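Local structure of MTH396 protein (Methanothermobacter thermautotrophicus, 1NXH) at residues 69-74 and 98-103. The protein is of unknown function but forms an all-helical, disulfide-linked homodimer and belongs to the EhaM (DUF1959) family. Sequence-based numbering, arbitrary orientation.
Sequences EKLHSD and EITELV
Leu71 meets Ile99 and Thr100 across two helices of this mostly helical, strand-free chain, a worked example of how, within two short segments, a single leucine can make the whole contact. At the start of the first segment, Glu69 and Lys70 face the dimer partner instead: Glu69 packs on Cys78 of the second subunit, and Lys70 hydrogen-bonds through NZ to Gln76 of that subunit. Leu71, by contrast, points its CB toward the second segment and is buried. Its CG is anti to its own carbonyl carbon (chi1 -64°), and chi2 of 173° sets CD1 anti to CA, extending toward the second helix, with CD2 branching to the side. The two methyls divide the work. CD2 rests on CG2 of Ile99 at 3.8 Å, while CD1 reaches CB of the same isoleucine, also at 3.8 Å, and lies beside OG1 of Thr100. Ile99 presents this branch because CG2 stands anti to its backbone N; its longer arm leads away from the leucine. Helix 109-124 covers the same region, through Tyr109 on Leu71 and Ala112 on Ile99, and Thr100 also packs on Ile67 and Arg68 of helix 63-74. Farther along, Asp74 hydrogen-bonds through OD1 to Tyr109 OH, at the end of helix 63-74. The nearest CA atoms, those of Leu71 and Thr100, are 8.1 Å apart, so only side chains bridge the gap. No hydrogen bond crosses the contact: the buried Thr100 hydroxyl is satisfied within its own helix by the carbonyl oxygen of Lys96. No polar pairing with 69-74 is therefore needed, and the small contact, 124 Å² buried in all, probably rests on van der Waals packing and exclusion of water, alongside the surrounding helix contacts.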
ATOM      1  N   GLU A  69       6.900   2.328   0.362  1.00 29.56           N
ATOM      2  CA  GLU A  69       6.046   1.159   0.227  1.00 29.56           C
ATOM      3  C   GLU A  69       4.635   1.569  -0.177  1.00 29.56           C
ATOM      4  O   GLU A  69       4.095   1.074  -1.180  1.00 29.56           O
ATOM      5  CB  GLU A  69       5.976   0.384   1.535  1.00 47.03           C
ATOM      6  CG  GLU A  69       7.188  -0.466   1.840  1.00 47.03           C
ATOM      7  CD  GLU A  69       6.916  -1.449   2.963  1.00 47.03           C
ATOM      8  OE1 GLU A  69       7.892  -2.031   3.492  1.00 47.03           O
ATOM      9  OE2 GLU A  69       5.725  -1.645   3.310  1.00 47.03           O
ATOM     10  N   LYS A  70       4.047   2.477   0.609  1.00 25.20           N
ATOM     11  CA  LYS A  70       2.694   2.971   0.351  1.00 25.20           C
ATOM     12  C   LYS A  70       2.629   3.499  -1.087  1.00 25.20           C
ATOM     13  O   LYS A  70       1.738   3.137  -1.857  1.00 25.20           O
ATOM     14  CB  LYS A  70       2.336   4.074   1.369  1.00 37.88           C
ATOM     15  CG  LYS A  70       0.831   4.160   1.718  1.00 37.88           C
ATOM     16  CD  LYS A  70       0.547   5.052   2.951  1.00 37.88           C
ATOM     17  CE  LYS A  70      -0.961   5.451   3.116  1.00 37.88           C
ATOM     18  NZ  LYS A  70      -1.905   4.357   3.542  1.00 37.88           N
ATOM     19  N   LEU A  71       3.597   4.331  -1.454  1.00 28.29           N
ATOM     20  CA  LEU A  71       3.638   4.897  -2.801  1.00 28.29           C
ATOM     21  C   LEU A  71       3.667   3.817  -3.867  1.00 28.29           C
ATOM     22  O   LEU A  71       2.844   3.799  -4.779  1.00 28.29           O
ATOM     23  CB  LEU A  71       4.862   5.803  -2.963  1.00 25.39           C
ATOM     24  CG  LEU A  71       4.802   7.022  -2.046  1.00 25.39           C
ATOM     25  CD1 LEU A  71       6.097   7.805  -2.101  1.00 25.39           C
ATOM     26  CD2 LEU A  71       3.605   7.879  -2.458  1.00 25.39           C
ATOM     27  N   HIS A  72       4.628   2.918  -3.742  1.00 29.23           N
ATOM     28  CA  HIS A  72       4.777   1.843  -4.698  1.00 29.23           C
ATOM     29  C   HIS A  72       3.427   1.198  -4.944  1.00 29.23           C
ATOM     30  O   HIS A  72       3.026   0.976  -6.093  1.00 29.23           O
ATOM     31  CB  HIS A  72       5.748   0.794  -4.164  1.00 23.28           C
ATOM     32  CG  HIS A  72       6.245  -0.138  -5.219  1.00 23.28           C
ATOM     33  ND1 HIS A  72       7.173   0.241  -6.166  1.00 23.28           N
ATOM     34  CD2 HIS A  72       5.895  -1.411  -5.522  1.00 23.28           C
ATOM     35  CE1 HIS A  72       7.376  -0.760  -7.008  1.00 23.28           C
ATOM     36  NE2 HIS A  72       6.611  -1.772  -6.642  1.00 23.28           N
ATOM     37  N   SER A  73       2.737   0.909  -3.844  1.00 20.63           N
ATOM     38  CA  SER A  73       1.431   0.273  -3.894  1.00 20.63           C
ATOM     39  C   SER A  73       0.390   1.158  -4.538  1.00 20.63           C
ATOM     40  O   SER A  73      -0.159   0.826  -5.584  1.00 20.63           O
ATOM     41  CB  SER A  73       0.941  -0.090  -2.503  1.00 35.85           C
ATOM     42  OG  SER A  73      -0.406  -0.520  -2.586  1.00 35.85           O
ATOM     43  N   ASP A  74       0.117   2.288  -3.908  1.00 29.17           N
ATOM     44  CA  ASP A  74      -0.869   3.218  -4.421  1.00 29.17           C
ATOM     45  C   ASP A  74      -0.677   3.582  -5.886  1.00 29.17           C
ATOM     46  O   ASP A  74      -1.658   3.840  -6.593  1.00 29.17           O
ATOM     47  CB  ASP A  74      -0.858   4.481  -3.576  1.00 35.37           C
ATOM     48  CG  ASP A  74      -1.293   4.218  -2.171  1.00 35.37           C
ATOM     49  OD1 ASP A  74      -1.249   5.159  -1.360  1.00 35.37           O
ATOM     50  OD2 ASP A  74      -1.688   3.063  -1.880  1.00 35.37           O
ATOM     51  N   GLU A  98      11.297  11.575  -4.993  1.00 30.21           N
ATOM     52  CA  GLU A  98      10.721  12.909  -4.979  1.00 30.21           C
ATOM     53  C   GLU A  98       9.395  13.025  -4.258  1.00 30.21           C
ATOM     54  O   GLU A  98       9.186  14.009  -3.548  1.00 30.21           O
ATOM     55  CB  GLU A  98      10.569  13.432  -6.397  1.00 80.09           C
ATOM     56  CG  GLU A  98      10.283  12.375  -7.409  1.00 80.09           C
ATOM     57  CD  GLU A  98      10.359  12.938  -8.793  1.00 80.09           C
ATOM     58  OE1 GLU A  98      11.266  13.766  -9.027  1.00 80.09           O
ATOM     59  OE2 GLU A  98       9.525  12.563  -9.645  1.00 80.09           O
ATOM     60  N   ILE A  99       8.493  12.057  -4.432  1.00 27.60           N
ATOM     61  CA  ILE A  99       7.207  12.138  -3.735  1.00 27.60           C
ATOM     62  C   ILE A  99       7.464  11.992  -2.246  1.00 27.60           C
ATOM     63  O   ILE A  99       6.915  12.731  -1.433  1.00 27.60           O
ATOM     64  CB  ILE A  99       6.208  11.021  -4.131  1.00 22.50           C
ATOM     65  CG1 ILE A  99       6.065  10.928  -5.656  1.00 22.50           C
ATOM     66  CG2 ILE A  99       4.828  11.306  -3.487  1.00 22.50           C
ATOM     67  CD1 ILE A  99       5.402  12.127  -6.290  1.00 22.50           C
ATOM     68  N   THR A 100       8.291  11.020  -1.898  1.00 24.62           N
ATOM     69  CA  THR A 100       8.632  10.794  -0.509  1.00 24.62           C
ATOM     70  C   THR A 100       9.293  12.045   0.053  1.00 24.62           C
ATOM     71  O   THR A 100       9.009  12.487   1.170  1.00 24.62           O
ATOM     72  CB  THR A 100       9.568   9.601  -0.402  1.00 17.29           C
ATOM     73  OG1 THR A 100       8.807   8.411  -0.615  1.00 17.29           O
ATOM     74  CG2 THR A 100      10.249   9.552   0.957  1.00 17.29           C
ATOM     75  N   GLU A 101      10.172  12.627  -0.742  1.00 40.96           N
ATOM     76  CA  GLU A 101      10.849  13.831  -0.318  1.00 40.96           C
ATOM     77  C   GLU A 101       9.790  14.816   0.161  1.00 40.96           C
ATOM     78  O   GLU A 101       9.909  15.425   1.228  1.00 40.96           O
ATOM     79  CB  GLU A 101      11.629  14.424  -1.489  1.00 66.88           C
ATOM     80  CG  GLU A 101      12.634  15.475  -1.074  1.00 66.88           C
ATOM     81  CD  GLU A 101      13.665  15.758  -2.153  1.00 66.88           C
ATOM     82  OE1 GLU A 101      14.403  14.827  -2.552  1.00 66.88           O
ATOM     83  OE2 GLU A 101      13.736  16.919  -2.604  1.00 66.88           O
ATOM     84  N   LEU A 102       8.742  14.951  -0.641  1.00 42.46           N
ATOM     85  CA  LEU A 102       7.650  15.852  -0.340  1.00 42.46           C
ATOM     86  C   LEU A 102       6.953  15.542   0.963  1.00 42.46           C
ATOM     87  O   LEU A 102       6.952  16.350   1.895  1.00 42.46           O
ATOM     88  CB  LEU A 102       6.623  15.803  -1.456  1.00 43.99           C
ATOM     89  CG  LEU A 102       6.897  16.726  -2.626  1.00 43.99           C
ATOM     90  CD1 LEU A 102       5.942  16.421  -3.766  1.00 43.99           C
ATOM     91  CD2 LEU A 102       6.726  18.152  -2.157  1.00 43.99           C
ATOM     92  N   VAL A 103       6.338  14.368   1.020  1.00 40.86           N
ATOM     93  CA  VAL A 103       5.597  13.969   2.202  1.00 40.86           C
ATOM     94  C   VAL A 103       6.448  14.083   3.457  1.00 40.86           C
ATOM     95  O   VAL A 103       5.951  14.439   4.524  1.00 40.86           O
ATOM     96  CB  VAL A 103       5.011  12.539   2.011  1.00 34.47           C
ATOM     97  CG1 VAL A 103       5.900  11.744   1.093  1.00 34.47           C
ATOM     98  CG2 VAL A 103       4.834  11.837   3.350  1.00 34.47           C
TER